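Local coordinates for protein CRISPR system Cmr subunit Cmr1-1 (Pyrococcus furiosus, PDB 4W8Z) that binds RNA as a capping subunit of the type III-B Cmr ribonucleoprotein complex, part of the CRISPR defence against mobile genetic elements, at residues R77-L91 with T118-E132. Sequence-based numbering, arbitrary orientation.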
loop_
_atom_site.group_PDB
_atom_site.type_symbol
_atom_site.label_atom_id
_atom_site.label_comp_id
_atom_site.label_asym_id
_atom_site.label_seq_id
_atom_site.Cartn_x
_atom_site.Cartn_y
_atom_site.Cartn_z
ATOM N N ARG A 77 -5.906 12.512 19.679
ATOM C CA ARG A 77 -5.665 11.873 20.963
ATOM C C ARG A 77 -4.307 11.177 20.954
ATOM O O ARG A 77 -3.865 10.649 21.974
ATOM C CB ARG A 77 -6.786 10.883 21.287
ATOM C CG ARG A 77 -7.351 11.011 22.695
ATOM C CD ARG A 77 -8.761 10.440 22.779
ATOM N NE ARG A 77 -9.741 11.286 22.101
ATOM C CZ ARG A 77 -10.794 11.839 22.696
ATOM N NH1 ARG A 77 -11.014 11.631 23.988
ATOM N NH2 ARG A 77 -11.634 12.596 21.999
ATOM N N VAL A 78 -3.650 11.185 19.798
ATOM C CA VAL A 78 -2.312 10.620 19.664
ATOM C C VAL A 78 -1.371 11.626 19.001
ATOM O O VAL A 78 -1.777 12.380 18.115
ATOM C CB VAL A 78 -2.326 9.296 18.848
ATOM C CG1 VAL A 78 -2.815 9.532 17.433
ATOM C CG2 VAL A 78 -0.947 8.651 18.830
ATOM N N LYS A 79 -0.120 11.653 19.451
ATOM C CA LYS A 79 0.902 12.493 18.839
ATOM C C LYS A 79 1.887 11.639 18.046
ATOM O O LYS A 79 2.578 10.792 18.613
ATOM C CB LYS A 79 1.645 13.305 19.901
ATOM C CG LYS A 79 2.734 14.208 19.341
ATOM C CD LYS A 79 3.631 14.743 20.446
ATOM C CE LYS A 79 4.771 15.576 19.884
ATOM N NZ LYS A 79 5.798 15.880 20.921
ATOM N N ILE A 80 1.951 11.864 16.738
ATOM C CA ILE A 80 2.842 11.098 15.871
ATOM C C ILE A 80 4.019 11.943 15.406
ATOM O O ILE A 80 3.831 12.970 14.759
ATOM C CB ILE A 80 2.102 10.559 14.635
ATOM C CG1 ILE A 80 0.878 9.745 15.061
ATOM C CG2 ILE A 80 3.045 9.736 13.767
ATOM C CD1 ILE A 80 -0.051 9.396 13.922
ATOM N N SER A 81 5.231 11.507 15.730
ATOM C CA SER A 81 6.429 12.242 15.346
ATOM C C SER A 81 7.295 11.432 14.392
ATOM O O SER A 81 7.699 10.312 14.704
ATOM C CB SER A 81 7.229 12.630 16.588
ATOM O OG SER A 81 6.410 13.332 17.504
ATOM N N VAL A 82 7.573 12.000 13.224
ATOM C CA VAL A 82 8.369 11.316 12.214
ATOM C C VAL A 82 9.594 12.143 11.841
ATOM O O VAL A 82 9.469 13.237 11.293
ATOM C CB VAL A 82 7.553 11.034 10.933
ATOM C CG1 VAL A 82 8.330 10.117 10.012
ATOM C CG2 VAL A 82 6.196 10.429 11.268
ATOM N N THR A 83 10.779 11.627 12.142
ATOM C CA THR A 83 12.007 12.295 11.734
ATOM C C THR A 83 12.864 11.355 10.895
ATOM O O THR A 83 13.183 10.247 11.326
ATOM C CB THR A 83 12.827 12.797 12.948
ATOM O OG1 THR A 83 13.042 11.719 13.862
ATOM C CG2 THR A 83 12.096 13.927 13.664
ATOM N N PRO A 84 13.218 11.791 9.676
ATOM C CA PRO A 84 14.146 11.029 8.836
ATOM C C PRO A 84 15.554 11.033 9.429
ATOM O O PRO A 84 15.985 12.042 9.987
ATOM C CB PRO A 84 14.101 11.770 7.498
ATOM C CG PRO A 84 13.683 13.159 7.852
ATOM C CD PRO A 84 12.739 13.013 9.006
ATOM N N LEU A 85 16.250 9.907 9.321
ATOM C CA LEU A 85 17.587 9.775 9.879
ATOM C C LEU A 85 18.625 9.744 8.767
ATOM O O LEU A 85 19.830 9.792 9.016
ATOM C CB LEU A 85 17.681 8.514 10.737
ATOM C CG LEU A 85 16.588 8.416 11.803
ATOM C CD1 LEU A 85 16.697 7.121 12.619
ATOM C CD2 LEU A 85 16.606 9.642 12.709
ATOM N N SER A 86 18.143 9.668 7.532
ATOM C CA SER A 86 19.017 9.658 6.372
ATOM C C SER A 86 18.889 10.954 5.595
ATOM O O SER A 86 17.901 11.677 5.725
ATOM C CB SER A 86 18.697 8.471 5.464
ATOM O OG SER A 86 18.911 7.243 6.139
ATOM N N SER A 87 19.897 11.243 4.785
ATOM C CA SER A 87 19.846 12.386 3.887
ATOM C C SER A 87 19.446 11.917 2.493
ATOM O O SER A 87 19.864 10.842 2.053
ATOM C CB SER A 87 21.194 13.106 3.850
ATOM O OG SER A 87 22.236 12.212 3.497
ATOM N N PRO A 88 18.616 12.712 1.802
ATOM C CA PRO A 88 18.246 12.386 0.422
ATOM C C PRO A 88 19.482 12.259 -0.456
ATOM O O PRO A 88 20.452 12.977 -0.230
ATOM C CB PRO A 88 17.383 13.575 -0.001
ATOM C CG PRO A 88 16.820 14.100 1.278
ATOM C CD PRO A 88 17.895 13.894 2.307
ATOM N N LYS A 89 19.452 11.356 -1.429
ATOM C CA LYS A 89 20.610 11.113 -2.281
ATOM C C LYS A 89 20.315 11.500 -3.724
ATOM O O LYS A 89 19.156 11.623 -4.113
ATOM C CB LYS A 89 21.034 9.646 -2.204
ATOM C CG LYS A 89 21.332 9.152 -0.793
ATOM C CD LYS A 89 22.555 9.835 -0.208
ATOM C CE LYS A 89 23.010 9.154 1.073
ATOM N NZ LYS A 89 22.040 9.312 2.191
ATOM N N ARG A 90 21.371 11.691 -4.510
ATOM C CA ARG A 90 21.238 12.119 -5.899
ATOM C C ARG A 90 20.607 11.025 -6.754
ATOM O O ARG A 90 20.950 9.849 -6.624
ATOM C CB ARG A 90 22.605 12.511 -6.467
ATOM C CG ARG A 90 22.541 13.437 -7.667
ATOM C CD ARG A 90 21.833 14.734 -7.315
ATOM N NE ARG A 90 21.925 15.717 -8.391
ATOM C CZ ARG A 90 21.119 15.748 -9.447
ATOM N NH1 ARG A 90 21.279 16.680 -10.375
ATOM N NH2 ARG A 90 20.153 14.846 -9.576
ATOM N N LEU A 91 19.683 11.417 -7.625
ATOM C CA LEU A 91 18.982 10.462 -8.476
ATOM C C LEU A 91 19.759 10.165 -9.756
ATOM O O LEU A 91 20.104 11.074 -10.511
ATOM C CB LEU A 91 17.586 10.981 -8.825
ATOM C CG LEU A 91 16.767 10.113 -9.787
ATOM C CD1 LEU A 91 16.457 8.762 -9.163
ATOM C CD2 LEU A 91 15.488 10.817 -10.208
ATOM N N THR A 118 15.281 15.870 -7.954
ATOM C CA THR A 118 16.716 15.626 -8.053
ATOM C C THR A 118 17.189 14.613 -7.018
ATOM O O THR A 118 18.184 13.916 -7.227
ATOM C CB THR A 118 17.523 16.929 -7.886
ATOM O OG1 THR A 118 16.955 17.717 -6.832
ATOM C CG2 THR A 118 17.498 17.732 -9.174
ATOM N N HIS A 119 16.468 14.527 -5.906
ATOM C CA HIS A 119 16.833 13.600 -4.843
ATOM C C HIS A 119 15.686 12.674 -4.448
ATOM O O HIS A 119 14.514 12.980 -4.671
ATOM C CB HIS A 119 17.326 14.369 -3.615
ATOM C CG HIS A 119 18.517 15.233 -3.883
ATOM N ND1 HIS A 119 18.428 16.439 -4.542
ATOM C CD2 HIS A 119 19.827 15.063 -3.581
ATOM C CE1 HIS A 119 19.632 16.978 -4.633
ATOM N NE2 HIS A 119 20.497 16.164 -4.058
ATOM N N TYR A 120 16.045 11.540 -3.856
ATOM C CA TYR A 120 15.073 10.575 -3.358
ATOM C C TYR A 120 15.648 9.883 -2.131
ATOM O O TYR A 120 16.767 10.183 -1.713
ATOM C CB TYR A 120 14.711 9.548 -4.439
ATOM C CG TYR A 120 15.793 8.524 -4.737
ATOM C CD1 TYR A 120 17.034 8.908 -5.224
ATOM C CD2 TYR A 120 15.559 7.169 -4.555
ATOM C CE1 TYR A 120 18.018 7.969 -5.499
ATOM C CE2 TYR A 120 16.531 6.229 -4.835
ATOM C CZ TYR A 120 17.756 6.631 -5.304
ATOM O OH TYR A 120 18.716 5.683 -5.573
ATOM N N TYR A 121 14.884 8.969 -1.547
ATOM C CA TYR A 121 15.384 8.159 -0.444
ATOM C C TYR A 121 15.623 6.731 -0.922
ATOM O O TYR A 121 14.673 5.975 -1.134
ATOM C CB TYR A 121 14.409 8.169 0.735
ATOM C CG TYR A 121 14.364 9.469 1.507
ATOM C CD1 TYR A 121 15.414 9.844 2.338
ATOM C CD2 TYR A 121 13.264 10.316 1.419
ATOM C CE1 TYR A 121 15.372 11.028 3.053
ATOM C CE2 TYR A 121 13.215 11.502 2.130
ATOM C CZ TYR A 121 14.271 11.849 2.945
ATOM O OH TYR A 121 14.221 13.027 3.652
ATOM N N PRO A 122 16.898 6.362 -1.108
ATOM C CA PRO A 122 17.250 5.037 -1.631
ATOM C C PRO A 122 17.054 3.946 -0.585
ATOM O O PRO A 122 16.944 4.272 0.600
ATOM C CB PRO A 122 18.728 5.194 -1.999
ATOM C CG PRO A 122 19.226 6.218 -1.048
ATOM C CD PRO A 122 18.092 7.185 -0.845
ATOM N N PRO A 123 16.986 2.672 -1.018
ATOM C CA PRO A 123 16.897 1.543 -0.083
ATOM C C PRO A 123 17.938 1.648 1.029
ATOM O O PRO A 123 19.121 1.826 0.745
ATOM C CB PRO A 123 17.166 0.330 -0.974
ATOM C CG PRO A 123 16.665 0.751 -2.315
ATOM C CD PRO A 123 16.938 2.227 -2.424
ATOM N N GLY A 124 17.494 1.552 2.277
ATOM C CA GLY A 124 18.387 1.712 3.407
ATOM C C GLY A 124 18.122 3.011 4.146
ATOM O O GLY A 124 18.628 3.217 5.242
ATOM N N SER A 125 17.338 3.896 3.541
ATOM C CA SER A 125 16.938 5.130 4.206
ATOM C C SER A 125 16.168 4.790 5.470
ATOM O O SER A 125 15.301 3.918 5.448
ATOM C CB SER A 125 16.081 5.994 3.282
ATOM O OG SER A 125 16.814 6.433 2.145
ATOM N N ARG A 126 16.479 5.460 6.573
ATOM C CA ARG A 126 15.808 5.154 7.831
ATOM C C ARG A 126 15.002 6.325 8.371
ATOM O O ARG A 126 15.345 7.485 8.148
ATOM C CB ARG A 126 16.823 4.692 8.874
ATOM C CG ARG A 126 17.404 3.327 8.574
ATOM C CD ARG A 126 18.197 2.792 9.738
ATOM N NE ARG A 126 18.769 1.491 9.415
ATOM C CZ ARG A 126 19.482 0.753 10.260
ATOM N NH1 ARG A 126 19.714 1.187 11.492
ATOM N NH2 ARG A 126 19.959 -0.421 9.869
ATOM N N PHE A 127 13.920 6.001 9.074
ATOM C CA PHE A 127 13.013 6.996 9.643
ATOM C C PHE A 127 12.644 6.595 11.064
ATOM O O PHE A 127 12.406 5.419 11.339
ATOM C CB PHE A 127 11.743 7.137 8.792
ATOM C CG PHE A 127 12.008 7.490 7.352
ATOM C CD1 PHE A 127 12.359 6.508 6.437
ATOM C CD2 PHE A 127 11.906 8.801 6.910
ATOM C CE1 PHE A 127 12.614 6.826 5.115
ATOM C CE2 PHE A 127 12.152 9.126 5.586
ATOM C CZ PHE A 127 12.507 8.135 4.690
ATOM N N ARG A 128 12.609 7.568 11.967
ATOM C CA ARG A 128 12.134 7.321 13.320
ATOM C C ARG A 128 10.665 7.690 13.436
ATOM O O ARG A 128 10.261 8.787 13.052
ATOM C CB ARG A 128 12.949 8.107 14.342
ATOM C CG ARG A 128 12.340 8.095 15.732
ATOM C CD ARG A 128 13.414 7.972 16.794
ATOM N NE ARG A 128 14.448 7.024 16.389
ATOM C CZ ARG A 128 15.412 6.580 17.188
ATOM N NH1 ARG A 128 15.469 6.988 18.449
ATOM N NH2 ARG A 128 16.313 5.724 16.727
ATOM N N VAL A 129 9.862 6.770 13.958
ATOM C CA VAL A 129 8.451 7.041 14.188
ATOM C C VAL A 129 8.120 6.849 15.661
ATOM O O VAL A 129 8.343 5.775 16.219
ATOM C CB VAL A 129 7.545 6.134 13.333
ATOM C CG1 VAL A 129 6.088 6.410 13.645
ATOM C CG2 VAL A 129 7.824 6.344 11.851
ATOM N N VAL A 130 7.597 7.896 16.290
ATOM C CA VAL A 130 7.273 7.850 17.710
ATOM C C VAL A 130 5.804 8.181 17.927
ATOM O O VAL A 130 5.297 9.168 17.388
ATOM C CB VAL A 130 8.145 8.829 18.525
ATOM C CG1 VAL A 130 7.716 8.842 19.983
ATOM C CG2 VAL A 130 9.619 8.466 18.399
ATOM N N LEU A 131 5.124 7.350 18.712
ATOM C CA LEU A 131 3.701 7.527 18.982
ATOM C C LEU A 131 3.460 7.746 20.467
ATOM O O LEU A 131 3.964 6.991 21.297
ATOM C CB LEU A 131 2.904 6.312 18.501
ATOM C CG LEU A 131 3.235 5.775 17.107
ATOM C CD1 LEU A 131 2.470 4.486 16.822
ATOM C CD2 LEU A 131 2.937 6.827 16.051
ATOM N N GLU A 132 2.691 8.781 20.798
ATOM C CA GLU A 132 2.396 9.113 22.191
ATOM C C GLU A 132 0.910 9.377 22.408
ATOM O O GLU A 132 0.274 10.077 21.619
ATOM C CB GLU A 132 3.196 10.340 22.639
ATOM C CG GLU A 132 4.703 10.164 22.607
ATOM C CD GLU A 132 5.439 11.419 23.032
ATOM O OE1 GLU A 132 5.856 11.498 24.208
ATOM O OE2 GLU A 132 5.600 12.328 22.191
#
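Lys79 N donates to Glu132 O, and their side chains run side by side, with a long salt bridge of 3.8 Å between Lys79 NZ and Glu132 OE2. Ile80, on the other face, lays CG1 and CG2 against Leu131 CD2; helix 38-54 touches both residues there. Ser81 and Val130 exchange two backbone bonds, as do Thr83 and Arg128; the Arg128 guanidinium turns to a salt bridge with Glu13 on strand 8-16. This antiparallel pairing puts strand 79-84 at the edge of the four-stranded sheet, order 2-3-1-4, of a ferredoxin-like RAMP domain, with helices packed on the face of Ile80 and Val82. Pro84 CB meets Phe127 CD2 at 3.7 Å, and Phe127 CZ in turn sits over the centre of the Tyr121 ring. Ser86 OG, turned back beside its own backbone N (chi1 -62°), accepts a 3.0 Å bond from Arg126 N where the strands part. Pro88 CG packs on Tyr121 CZ, alongside the phenol. Pairing resumes, shifted by two residues, at Lys89, bonded both ways to Tyr120. Arg90 CD rests over the His119 ring in a CH-pi contact, 4.2 Å from its centroid. Leu91 N donates to Thr118 O, while Leu91 CD1 lies over one face of the Tyr120 ring, 4.0 Å from Tyr120 CD1.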